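Acyltransferase (Actinoplanes teichomyceticus, PDB 4Q38) transfers long fatty acyl chains from acyl-coenzyme A to an amino sugar of the glycopeptide antibiotic teicoplanin, acting as an N-acyltransferase. Local coordinates at residues R61-P66 with Y128-T133; A76-D79 with A85-W88; G145-V150 with R232-R237; D306-R311 with A317-L322. One frame throughout, in Å; residues are numbered along the deposited sequence.

Interaction 1. Residues R61-P66 with Y128-T133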
loop_
_atom_site.group_PDB
_atom_site.type_symbol
_atom_site.label_atom_id
_atom_site.label_comp_id
_atom_site.label_asym_id
_atom_site.label_seq_id
_atom_site.Cartn_x
_atom_site.Cartn_y
_atom_site.Cartn_z
ATOM N N ARG A 61 14.127 11.317 1.545
ATOM C CA ARG A 61 14.604 10.993 2.881
ATOM C C ARG A 61 13.481 11.180 3.904
ATOM O O ARG A 61 13.335 10.383 4.823
ATOM C CB ARG A 61 15.834 11.848 3.226
ATOM C CG ARG A 61 16.507 11.530 4.558
ATOM C CD ARG A 61 18.016 11.800 4.534
ATOM N NE ARG A 61 18.377 13.051 3.858
ATOM C CZ ARG A 61 19.024 13.137 2.694
ATOM N NH1 ARG A 61 19.419 12.044 2.048
ATOM N NH2 ARG A 61 19.284 14.327 2.175
ATOM N N ARG A 62 12.685 12.231 3.727
ATOM C CA ARG A 62 11.515 12.468 4.570
ATOM C C ARG A 62 10.506 11.309 4.461
ATOM O O ARG A 62 9.840 10.955 5.436
ATOM C CB ARG A 62 10.859 13.803 4.206
ATOM C CG ARG A 62 9.894 14.312 5.261
ATOM C CD ARG A 62 9.738 15.819 5.207
ATOM N NE ARG A 62 9.246 16.308 6.492
ATOM C CZ ARG A 62 8.972 17.580 6.766
ATOM N NH1 ARG A 62 9.133 18.517 5.838
ATOM N NH2 ARG A 62 8.531 17.912 7.974
ATOM N N LEU A 63 10.443 10.707 3.279
ATOM C CA LEU A 63 9.570 9.560 3.022
ATOM C C LEU A 63 10.250 8.218 3.344
ATOM O O LEU A 63 9.736 7.155 3.010
ATOM C CB LEU A 63 9.076 9.617 1.573
ATOM C CG LEU A 63 8.304 10.887 1.183
ATOM C CD1 LEU A 63 8.237 11.041 -0.329
ATOM C CD2 LEU A 63 6.904 10.868 1.777
ATOM N N GLU A 64 11.414 8.281 3.998
ATOM C CA GLU A 64 12.162 7.089 4.448
ATOM C C GLU A 64 12.520 6.088 3.336
ATOM O O GLU A 64 12.646 4.888 3.573
ATOM C CB GLU A 64 11.441 6.385 5.611
ATOM C CG GLU A 64 11.257 7.279 6.831
ATOM C CD GLU A 64 10.599 6.587 8.011
ATOM O OE1 GLU A 64 10.278 5.377 7.931
ATOM O OE2 GLU A 64 10.399 7.275 9.034
ATOM N N VAL A 65 12.688 6.591 2.124
ATOM C CA VAL A 65 13.227 5.781 1.031
ATOM C C VAL A 65 14.716 5.510 1.326
ATOM O O VAL A 65 15.439 6.434 1.659
ATOM C CB VAL A 65 13.027 6.504 -0.309
ATOM C CG1 VAL A 65 13.678 5.738 -1.455
ATOM C CG2 VAL A 65 11.528 6.708 -0.573
ATOM N N PRO A 66 15.166 4.236 1.253
ATOM C CA PRO A 66 16.582 3.993 1.573
ATOM C C PRO A 66 17.513 4.795 0.652
ATOM O O PRO A 66 17.166 5.055 -0.508
ATOM C CB PRO A 66 16.742 2.488 1.347
ATOM C CG PRO A 66 15.360 1.932 1.558
ATOM C CD PRO A 66 14.446 2.979 0.973
ATOM N N TYR A 128 7.790 8.250 -9.011
ATOM C CA TYR A 128 7.647 9.605 -9.588
ATOM C C TYR A 128 6.206 10.095 -9.482
ATOM O O TYR A 128 5.965 11.259 -9.173
ATOM C CB TYR A 128 8.137 9.665 -11.049
ATOM C CG TYR A 128 9.583 9.260 -11.182
ATOM C CD1 TYR A 128 10.585 9.958 -10.501
ATOM C CD2 TYR A 128 9.945 8.157 -11.942
ATOM C CE1 TYR A 128 11.911 9.569 -10.587
ATOM C CE2 TYR A 128 11.271 7.754 -12.036
ATOM C CZ TYR A 128 12.241 8.466 -11.356
ATOM O OH TYR A 128 13.550 8.077 -11.435
ATOM N N VAL A 129 5.255 9.196 -9.738
ATOM C CA VAL A 129 3.842 9.498 -9.491
ATOM C C VAL A 129 3.652 9.965 -8.055
ATOM O O VAL A 129 3.026 11.005 -7.825
ATOM C CB VAL A 129 2.910 8.295 -9.755
ATOM C CG1 VAL A 129 1.471 8.650 -9.378
ATOM C CG2 VAL A 129 2.950 7.887 -11.216
ATOM N N PHE A 130 4.205 9.208 -7.099
ATOM C CA PHE A 130 4.044 9.527 -5.683
ATOM C C PHE A 130 4.651 10.907 -5.382
ATOM O O PHE A 130 3.992 11.757 -4.784
ATOM C CB PHE A 130 4.698 8.438 -4.810
ATOM C CG PHE A 130 4.293 8.472 -3.351
ATOM C CD1 PHE A 130 4.795 9.444 -2.481
ATOM C CD2 PHE A 130 3.440 7.493 -2.835
ATOM C CE1 PHE A 130 4.433 9.456 -1.136
ATOM C CE2 PHE A 130 3.073 7.501 -1.496
ATOM C CZ PHE A 130 3.575 8.476 -0.642
ATOM N N LEU A 131 5.899 11.119 -5.813
ATOM C CA LEU A 131 6.595 12.402 -5.604
ATOM C C LEU A 131 5.821 13.586 -6.196
ATOM O O LEU A 131 5.723 14.645 -5.582
ATOM C CB LEU A 131 8.010 12.361 -6.212
ATOM C CG LEU A 131 9.005 11.373 -5.595
ATOM C CD1 LEU A 131 10.339 11.371 -6.326
ATOM C CD2 LEU A 131 9.203 11.645 -4.111
ATOM N N ALA A 132 5.282 13.399 -7.394
ATOM C CA ALA A 132 4.555 14.461 -8.075
ATOM C C ALA A 132 3.236 14.781 -7.365
ATOM O O ALA A 132 2.683 15.875 -7.529
ATOM C CB ALA A 132 4.302 14.074 -9.520
ATOM N N THR A 133 2.749 13.829 -6.570
ATOM C CA THR A 133 1.423 13.932 -5.952
ATOM C C THR A 133 1.509 14.373 -4.490
ATOM O O THR A 133 0.498 14.743 -3.890
ATOM C CB THR A 133 0.653 12.597 -6.102
ATOM O OG1 THR A 133 0.696 12.184 -7.473
ATOM C CG2 THR A 133 -0.807 12.716 -5.656
#

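Interaction 2. Residues A76-D79 with A85-W88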
loop_
_atom_site.group_PDB
_atom_site.type_symbol
_atom_site.label_atom_id
_atom_site.label_comp_id
_atom_site.label_asym_id
_atom_site.label_seq_id
_atom_site.Cartn_x
_atom_site.Cartn_y
_atom_site.Cartn_z
ATOM N N ALA A 76 17.649 8.781 -12.263
ATOM C CA ALA A 76 16.877 8.316 -13.415
ATOM C C ALA A 76 15.628 9.129 -13.739
ATOM O O ALA A 76 14.916 8.796 -14.685
ATOM C CB ALA A 76 16.511 6.854 -13.235
ATOM N N ALA A 77 15.365 10.185 -12.970
ATOM C CA ALA A 77 14.144 10.983 -13.141
ATOM C C ALA A 77 13.901 11.317 -14.607
ATOM O O ALA A 77 14.808 11.787 -15.301
ATOM C CB ALA A 77 14.184 12.243 -12.289
ATOM N N PRO A 78 12.680 11.039 -15.094
ATOM C CA PRO A 78 12.389 11.229 -16.500
ATOM C C PRO A 78 12.309 12.698 -16.919
ATOM O O PRO A 78 12.220 13.597 -16.075
ATOM C CB PRO A 78 11.031 10.547 -16.667
ATOM C CG PRO A 78 10.395 10.689 -15.321
ATOM C CD PRO A 78 11.534 10.445 -14.376
ATOM N N ASP A 79 12.354 12.907 -18.230
ATOM C CA ASP A 79 12.350 14.225 -18.835
ATOM C C ASP A 79 11.208 14.289 -19.853
ATOM O O ASP A 79 11.017 13.336 -20.609
ATOM C CB ASP A 79 13.703 14.442 -19.525
ATOM C CG ASP A 79 13.735 15.690 -20.353
ATOM O OD1 ASP A 79 14.058 16.762 -19.803
ATOM O OD2 ASP A 79 13.431 15.592 -21.554
ATOM N N ALA A 85 6.513 9.444 -23.856
ATOM C CA ALA A 85 5.448 8.480 -23.577
ATOM C C ALA A 85 5.305 8.308 -22.070
ATOM O O ALA A 85 4.196 8.339 -21.538
ATOM C CB ALA A 85 5.734 7.143 -24.242
ATOM N N LEU A 86 6.439 8.153 -21.388
ATOM C CA LEU A 86 6.445 8.028 -19.939
ATOM C C LEU A 86 5.871 9.283 -19.274
ATOM O O LEU A 86 5.086 9.185 -18.324
ATOM C CB LEU A 86 7.858 7.728 -19.437
ATOM C CG LEU A 86 7.938 7.179 -18.008
ATOM C CD1 LEU A 86 9.078 6.183 -17.886
ATOM C CD2 LEU A 86 8.087 8.306 -17.001
ATOM N N TRP A 87 6.249 10.457 -19.782
ATOM C CA TRP A 87 5.767 11.721 -19.230
ATOM C C TRP A 87 4.283 11.893 -19.415
ATOM O O TRP A 87 3.589 12.328 -18.490
ATOM C CB TRP A 87 6.523 12.925 -19.798
ATOM C CG TRP A 87 6.432 14.112 -18.870
ATOM C CD1 TRP A 87 5.494 15.140 -18.897
ATOM C CD2 TRP A 87 7.282 14.402 -17.707
ATOM N NE1 TRP A 87 5.710 16.031 -17.874
ATOM C CE2 TRP A 87 6.763 15.646 -17.118
ATOM C CE3 TRP A 87 8.387 13.784 -17.117
ATOM C CZ2 TRP A 87 7.348 16.233 -15.998
ATOM C CZ3 TRP A 87 8.969 14.389 -15.987
ATOM C CH2 TRP A 87 8.458 15.582 -15.443
ATOM N N TRP A 88 3.789 11.547 -20.604
ATOM C CA TRP A 88 2.355 11.571 -20.907
ATOM C C TRP A 88 1.586 10.803 -19.860
ATOM O O TRP A 88 0.580 11.285 -19.324
ATOM C CB TRP A 88 2.117 10.959 -22.284
ATOM C CG TRP A 88 0.685 10.971 -22.781
ATOM C CD1 TRP A 88 0.083 11.926 -23.602
ATOM C CD2 TRP A 88 -0.359 9.956 -22.550
ATOM N NE1 TRP A 88 -1.216 11.592 -23.870
ATOM C CE2 TRP A 88 -1.551 10.425 -23.273
ATOM C CE3 TRP A 88 -0.428 8.753 -21.838
ATOM C CZ2 TRP A 88 -2.747 9.711 -23.267
ATOM C CZ3 TRP A 88 -1.640 8.044 -21.838
ATOM C CH2 TRP A 88 -2.770 8.510 -22.539
#

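Interaction 3. Residues G145-V150 with R232-R237. With SO4 (sulfate ion), chain C.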
loop_
_atom_site.group_PDB
_atom_site.type_symbol
_atom_site.label_atom_id
_atom_site.label_comp_id
_atom_site.label_asym_id
_atom_site.label_seq_id
_atom_site.Cartn_x
_atom_site.Cartn_y
_atom_site.Cartn_z
ATOM N N GLY A 145 -6.946 19.794 8.418
ATOM C CA GLY A 145 -6.397 20.082 9.741
ATOM C C GLY A 145 -5.552 18.961 10.320
ATOM O O GLY A 145 -5.311 18.932 11.528
ATOM N N ILE A 146 -5.101 18.043 9.465
ATOM C CA ILE A 146 -4.266 16.906 9.879
ATOM C C ILE A 146 -2.904 17.436 10.352
ATOM O O ILE A 146 -2.264 18.192 9.627
ATOM C CB ILE A 146 -4.008 15.931 8.701
ATOM C CG1 ILE A 146 -5.303 15.598 7.928
ATOM C CG2 ILE A 146 -3.251 14.685 9.159
ATOM C CD1 ILE A 146 -6.281 14.715 8.655
ATOM N N PRO A 147 -2.447 17.036 11.554
ATOM C CA PRO A 147 -1.100 17.450 11.976
ATOM C C PRO A 147 -0.019 17.010 10.988
ATOM O O PRO A 147 -0.095 15.908 10.415
ATOM C CB PRO A 147 -0.905 16.717 13.307
ATOM C CG PRO A 147 -2.283 16.448 13.806
ATOM C CD PRO A 147 -3.106 16.198 12.570
ATOM N N ASP A 148 0.980 17.866 10.795
ATOM C CA ASP A 148 2.072 17.588 9.863
ATOM C C ASP A 148 2.768 16.263 10.148
ATOM O O ASP A 148 3.126 15.547 9.218
ATOM C CB ASP A 148 3.110 18.711 9.878
ATOM C CG ASP A 148 2.609 19.990 9.239
ATOM O OD1 ASP A 148 1.675 19.946 8.402
ATOM O OD2 ASP A 148 3.173 21.056 9.570
ATOM N N GLU A 149 2.964 15.943 11.425
ATOM C CA GLU A 149 3.680 14.718 11.798
ATOM C C GLU A 149 2.903 13.470 11.374
ATOM O O GLU A 149 3.504 12.460 11.003
ATOM C CB GLU A 149 3.996 14.669 13.301
ATOM C CG GLU A 149 2.776 14.501 14.204
ATOM C CD GLU A 149 3.062 14.819 15.657
ATOM O OE1 GLU A 149 2.633 15.899 16.138
ATOM O OE2 GLU A 149 3.718 13.981 16.318
ATOM N N VAL A 150 1.573 13.554 11.428
ATOM C CA VAL A 150 0.712 12.434 11.031
ATOM C C VAL A 150 0.758 12.292 9.511
ATOM O O VAL A 150 0.893 11.183 8.994
ATOM C CB VAL A 150 -0.744 12.605 11.540
ATOM C CG1 VAL A 150 -1.649 11.525 10.968
ATOM C CG2 VAL A 150 -0.780 12.574 13.063
ATOM N N ARG A 232 -10.830 6.879 16.739
ATOM C CA ARG A 232 -12.061 7.661 16.772
ATOM C C ARG A 232 -11.818 9.171 16.953
ATOM O O ARG A 232 -12.393 9.975 16.212
ATOM C CB ARG A 232 -13.054 7.100 17.794
ATOM C CG ARG A 232 -14.481 7.072 17.279
ATOM C CD ARG A 232 -15.296 5.972 17.938
ATOM N NE ARG A 232 -15.312 6.109 19.393
ATOM C CZ ARG A 232 -16.340 6.565 20.105
ATOM N NH1 ARG A 232 -17.470 6.933 19.509
ATOM N NH2 ARG A 232 -16.235 6.643 21.428
ATOM N N PRO A 233 -10.952 9.568 17.915
ATOM C CA PRO A 233 -10.689 11.012 18.047
ATOM C C PRO A 233 -10.117 11.634 16.769
ATOM O O PRO A 233 -10.483 12.758 16.402
ATOM C CB PRO A 233 -9.635 11.089 19.160
ATOM C CG PRO A 233 -9.795 9.831 19.930
ATOM C CD PRO A 233 -10.290 8.782 18.971
ATOM N N PHE A 234 -9.218 10.914 16.098
ATOM C CA PHE A 234 -8.630 11.434 14.882
ATOM C C PHE A 234 -9.691 11.654 13.799
ATOM O O PHE A 234 -9.803 12.743 13.244
ATOM C CB PHE A 234 -7.554 10.493 14.337
ATOM C CG PHE A 234 -6.869 11.022 13.103
ATOM C CD1 PHE A 234 -5.846 11.959 13.208
ATOM C CD2 PHE A 234 -7.255 10.591 11.841
ATOM C CE1 PHE A 234 -5.207 12.450 12.069
ATOM C CE2 PHE A 234 -6.634 11.080 10.698
ATOM C CZ PHE A 234 -5.602 12.006 10.813
ATOM N N PHE A 235 -10.459 10.613 13.502
ATOM C CA PHE A 235 -11.440 10.721 12.418
ATOM C C PHE A 235 -12.653 11.594 12.752
ATOM O O PHE A 235 -13.167 12.308 11.876
ATOM C CB PHE A 235 -11.809 9.337 11.882
ATOM C CG PHE A 235 -10.682 8.690 11.107
ATOM C CD1 PHE A 235 -10.485 8.986 9.760
ATOM C CD2 PHE A 235 -9.782 7.832 11.743
ATOM C CE1 PHE A 235 -9.435 8.415 9.046
ATOM C CE2 PHE A 235 -8.729 7.255 11.037
ATOM C CZ PHE A 235 -8.561 7.541 9.685
ATOM N N ASP A 236 -13.085 11.579 14.012
ATOM C CA ASP A 236 -14.202 12.435 14.407
ATOM C C ASP A 236 -13.807 13.906 14.363
ATOM O O ASP A 236 -14.637 14.760 14.037
ATOM C CB ASP A 236 -14.784 12.032 15.763
ATOM C CG ASP A 236 -15.519 10.706 15.717
ATOM O OD1 ASP A 236 -15.724 10.127 14.625
ATOM O OD2 ASP A 236 -15.907 10.227 16.787
ATOM N N ARG A 237 -12.534 14.205 14.631
ATOM C CA ARG A 237 -12.042 15.573 14.449
ATOM C C ARG A 237 -11.869 16.020 12.998
ATOM O O ARG A 237 -12.296 17.120 12.638
ATOM C CB ARG A 237 -10.726 15.824 15.218
ATOM C CG ARG A 237 -10.927 16.006 16.714
ATOM C CD ARG A 237 -11.627 17.316 17.060
ATOM N NE ARG A 237 -10.709 18.452 17.004
ATOM C CZ ARG A 237 -10.944 19.642 17.554
ATOM N NH1 ARG A 237 -12.076 19.870 18.211
ATOM N NH2 ARG A 237 -10.040 20.609 17.451
HETATM S S SO4 C . -6.009 19.439 18.595
HETATM O O1 SO4 C . -6.439 18.128 18.035
HETATM O O2 SO4 C . -6.926 20.518 18.159
HETATM O O3 SO4 C . -5.999 19.381 20.085
HETATM O O4 SO4 C . -4.651 19.754 18.091
#

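Interaction 4. Residues D306-R311 with A317-L322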
loop_
_atom_site.group_PDB
_atom_site.type_symbol
_atom_site.label_atom_id
_atom_site.label_comp_id
_atom_site.label_asym_id
_atom_site.label_seq_id
_atom_site.Cartn_x
_atom_site.Cartn_y
_atom_site.Cartn_z
ATOM N N ASP A 306 11.218 -25.315 0.545
ATOM C CA ASP A 306 12.224 -25.685 1.549
ATOM C C ASP A 306 13.534 -24.899 1.403
ATOM O O ASP A 306 14.516 -25.175 2.095
ATOM C CB ASP A 306 12.464 -27.206 1.594
ATOM C CG ASP A 306 12.749 -27.810 0.227
ATOM O OD1 ASP A 306 12.686 -27.090 -0.794
ATOM O OD2 ASP A 306 13.036 -29.024 0.179
ATOM N N GLU A 307 13.534 -23.918 0.502
ATOM C CA GLU A 307 14.642 -22.976 0.381
ATOM C C GLU A 307 14.254 -21.575 0.854
ATOM O O GLU A 307 14.960 -20.599 0.589
ATOM C CB GLU A 307 15.195 -22.964 -1.046
ATOM C CG GLU A 307 16.165 -24.108 -1.313
ATOM C CD GLU A 307 16.562 -24.234 -2.772
ATOM O OE1 GLU A 307 16.816 -25.376 -3.214
ATOM O OE2 GLU A 307 16.623 -23.200 -3.474
ATOM N N LEU A 308 13.128 -21.490 1.561
ATOM C CA LEU A 308 12.733 -20.270 2.261
ATOM C C LEU A 308 13.280 -20.317 3.689
ATOM O O LEU A 308 13.473 -21.408 4.236
ATOM C CB LEU A 308 11.206 -20.106 2.257
ATOM C CG LEU A 308 10.524 -19.781 0.921
ATOM C CD1 LEU A 308 9.008 -19.867 1.035
ATOM C CD2 LEU A 308 10.944 -18.415 0.395
ATOM N N PRO A 309 13.546 -19.140 4.297
ATOM C CA PRO A 309 14.094 -19.129 5.661
ATOM C C PRO A 309 13.189 -19.809 6.702
ATOM O O PRO A 309 11.971 -19.893 6.516
ATOM C CB PRO A 309 14.257 -17.634 5.973
ATOM C CG PRO A 309 13.436 -16.912 4.955
ATOM C CD PRO A 309 13.433 -17.780 3.737
ATOM N N GLN A 310 13.797 -20.291 7.782
ATOM C CA GLN A 310 13.080 -21.017 8.829
ATOM C C GLN A 310 13.538 -20.553 10.204
ATOM O O GLN A 310 13.539 -21.327 11.165
ATOM C CB GLN A 310 13.290 -22.531 8.681
ATOM C CG GLN A 310 12.759 -23.122 7.385
ATOM C CD GLN A 310 11.251 -23.322 7.398
ATOM O OE1 GLN A 310 10.754 -24.351 7.859
ATOM N NE2 GLN A 310 10.517 -22.343 6.873
ATOM N N ARG A 311 13.921 -19.282 10.290
ATOM C CA ARG A 311 14.451 -18.703 11.524
ATOM C C ARG A 311 13.398 -18.469 12.616
ATOM O O ARG A 311 13.677 -18.692 13.797
ATOM C CB ARG A 311 15.201 -17.400 11.224
ATOM C CG ARG A 311 16.456 -17.570 10.372
ATOM C CD ARG A 311 16.920 -16.246 9.775
ATOM N NE ARG A 311 16.076 -15.815 8.656
ATOM C CZ ARG A 311 15.073 -14.941 8.745
ATOM N NH1 ARG A 311 14.766 -14.378 9.909
ATOM N NH2 ARG A 311 14.372 -14.624 7.662
ATOM N N ALA A 317 6.056 -22.339 10.709
ATOM C CA ALA A 317 4.624 -22.623 10.672
ATOM C C ALA A 317 4.049 -22.598 9.264
ATOM O O ALA A 317 3.390 -23.558 8.845
ATOM C CB ALA A 317 3.869 -21.648 11.566
ATOM N N VAL A 318 4.291 -21.505 8.531
ATOM C CA VAL A 318 3.719 -21.353 7.192
ATOM C C VAL A 318 4.104 -22.535 6.300
ATOM O O VAL A 318 3.264 -23.068 5.571
ATOM C CB VAL A 318 4.122 -20.020 6.505
ATOM C CG1 VAL A 318 3.556 -19.956 5.090
ATOM C CG2 VAL A 318 3.634 -18.828 7.314
ATOM N N ILE A 319 5.372 -22.931 6.367
ATOM C CA ILE A 319 5.897 -24.003 5.513
ATOM C C ILE A 319 5.414 -25.384 5.975
ATOM O O ILE A 319 4.967 -26.192 5.155
ATOM C CB ILE A 319 7.445 -23.945 5.413
ATOM C CG1 ILE A 319 7.901 -22.636 4.738
ATOM C CG2 ILE A 319 8.005 -25.159 4.681
ATOM C CD1 ILE A 319 7.259 -22.343 3.395
ATOM N N ALA A 320 5.493 -25.639 7.280
ATOM C CA ALA A 320 4.993 -26.899 7.854
ATOM C C ALA A 320 3.547 -27.164 7.429
ATOM O O ALA A 320 3.236 -28.227 6.900
ATOM C CB ALA A 320 5.121 -26.887 9.370
ATOM N N HIS A 321 2.676 -26.179 7.639
ATOM C CA HIS A 321 1.261 -26.274 7.268
ATOM C C HIS A 321 1.063 -26.590 5.803
ATOM O O HIS A 321 0.266 -27.471 5.449
ATOM C CB HIS A 321 0.561 -24.971 7.639
ATOM C CG HIS A 321 -0.945 -25.064 7.718
ATOM N ND1 HIS A 321 -1.756 -24.442 6.841
ATOM C CD2 HIS A 321 -1.776 -25.694 8.640
ATOM C CE1 HIS A 321 -3.042 -24.676 7.176
ATOM N NE2 HIS A 321 -3.053 -25.443 8.277
ATOM N N LEU A 322 1.788 -25.877 4.938
ATOM C CA LEU A 322 1.701 -26.093 3.496
ATOM C C LEU A 322 2.258 -27.456 3.067
ATOM O O LEU A 322 1.670 -28.121 2.218
ATOM C CB LEU A 322 2.402 -24.967 2.720
ATOM C CG LEU A 322 1.753 -23.577 2.703
ATOM C CD1 LEU A 322 2.746 -22.520 2.228
ATOM C CD2 LEU A 322 0.497 -23.564 1.851
#

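Interaction 1. Residues R61-P66 with Y128-T133
Leu63 reaches helix 125-143 with both of its methyl groups: CD1 meets both Leu131 and Phe130, CD2 only Phe130. CD1 packs against Leu131 CD2 at 3.9 Å, while Leu63 CD2 lies 4.1 Å from Phe130 CE1. One ring carbon serves both branches, since Phe130 CE1 is also 4.2 Å from Leu63 CD1. The isobutyl group thus spans two consecutive helix residues. Phe130 extends toward it because its ring leaves the backbone with CG anti to N (chi1 -165°). All three residues are buried, and Trp152, Leu155 and Leu158 complete the apolar setting.

By contrast, Arg61, Arg62 and Glu64 of segment 61-66 are exposed. Glu64, with positive phi (57°), is the C' residue of a Schellman motif that ends helix 53-62, its N bonded to Arg61 O at 3.0 Å. The turn leaves Leu63 facing inward, whereas Arg61 forms a salt bridge with Glu67 and Arg62 makes a cation-pi contact with Trp152. On the far helix Thr133 OG1 is bonded to Val129 O at 2.6 Å and also to His94 ND1 of helix 84-98.

No hydrogen bond crosses between the segments; the end of helix 53-62 is therefore joined to helix 125-143 here by dispersion and exclusion of water, without directional bonds.

Interaction 2. Residues A76-D79 with A85-W88
Asp79 OD2 accepts two hydrogen bonds, from the backbone N of Asp81 and of Arg82, so the carboxylate is held by the loop itself, and Asp79 points its CB away from the helix. Its backbone faces the other way: Asp79 C stands 4.0 Å from Trp87 CE3, and Asp79 N is bonded to Asp83 OD2. One residue earlier, Pro78 O accepts a hydrogen bond from Arg52 NH1 and also packs against the six-membered part of the Trp87 indole, with CZ3 3.3 Å from Pro78 O. The oxygen lies obliquely to the ring.

In the helical N-terminal part of the enzyme, a short loop links helix 67-76 to helix 84-98 and folds back on the first turn of the second. Trp87 swings its indole to that loop with CG anti to its own N (chi1 -157°).

The Pro78 ring supplies the apolar half of the contact. Its CG is 4.0 Å from Trp87 CZ3, the proline running roughly perpendicular to the tryptophan side chain. Pro78 CB and Leu86 CD2 meet at 3.7 Å, and Pro78 CG is equally close to that methyl, so a single branch of Leu86 touches two adjoining ring carbons.

Interaction 3. Residues G145-V150 with R232-R237
The junction between the helical N-terminal part and the GNAT-like C-terminal part brings the turn before helix 148-155 against helix 221-238, with Phe234 meeting Ile146, Pro147 and Val150. The ring's outer end does the touching. Ile146 CD1 comes obliquely to within 3.5 Å of Phe234 CZ, while the second branch of the same residue, CG2, lies at the ring edge, in its plane, 3.9 Å from Phe234 CZ. Val150 CG1 approaches Phe234 CE1 obliquely at 3.8 Å, and Pro147 CD stands farther off at the edge, 4.3 Å from Phe234 CE1.

Phe234 carries its ring out of the helix with CG anti to the backbone N (chi1 -177°), far enough to touch all three residues. On the opposing segment, Gly145 ends the preceding helix in a Schellman motif with phi 74°, and Pro147 is the N-cap of helix 148-155, so Ile146 sits in the short link between two helices. Strand 188-191 borders the junction through Tyr189 and Leu191, while His238 meets the Phe234 ring edge-to-face.

At the exposed margin, a sulfate ion, probably from the crystallisation liquor, accepts a weak hydrogen bond from Arg237 NH2 to O2 (3.2 Å, N-H...O angle 121°). Arg237, bent at chi2 and chi3, makes no contact with residues 145-150.

Interaction 4. Residues D306-R311 with A317-L322
Leu308 is the first residue of segment 306-311 to make a direct apolar contact with helix 313-323: its CD1 meets Ile319 CD1 at 3.8 Å. Both residues are buried, and Phe298 and Tyr300 also pack on Leu308.

Pro309 points its CB away from the helix, but its carbonyl matters to the next residue. Gln310 NE2 donates to Pro309 O at 2.9 Å with an N-H...O angle of 158°. The oxygen lies near the plane of the Gln310 amide, whereas the nitrogen sits above the carbonyl plane rather than on a lone pair. A bend at chi2 (-78°) folds the side chain back for this bond and sets the amide end beside Ile319, with NE2 3.4 Å from Ile319 CG1 and OE1 4.1 Å from Ile319 CB. A weak bond from NE2 to Glu315 O adds a second tie.

Arg311 then pairs with Glu315, a CoA-binding residue, in a salt bridge. The loop after helix 290-298 is thus packed onto the helix that includes the CoA-binding residues Ser313 and Glu315.

Ile319 receives a methyl from Leu308 and an amide from Gln310 without any hydrogen bond between the segments. The polar bonding of Gln310 therefore orients its amide, while its contact with Ile319 is van der Waals packing.

Interactions 1, 3 and 4 are buried contacts, whereas interaction 2 is partly buried. Interactions 1 and 2 both lie in the helical N-terminal part, with centres 16 Å apart, and touch directly: Tyr128 of helix 125-143 packs on Pro78, its OH 3.2 Å from Ala77 N. Interaction 3 instead joins that part to the GNAT-like C-terminal part, although its helix 148-155 follows helix 125-143 in the chain and supplies neighbours to interaction 1. Interaction 4, about 40 Å from interaction 3 between centres, lies within the C-terminal part near coenzyme A. Interaction 1 is aliphatic and aromatic; interaction 2 adds a carbonyl against an indole, interaction 3 centres on a phenyl ring, and interaction 4 sets an amide beside a hydrocarbon.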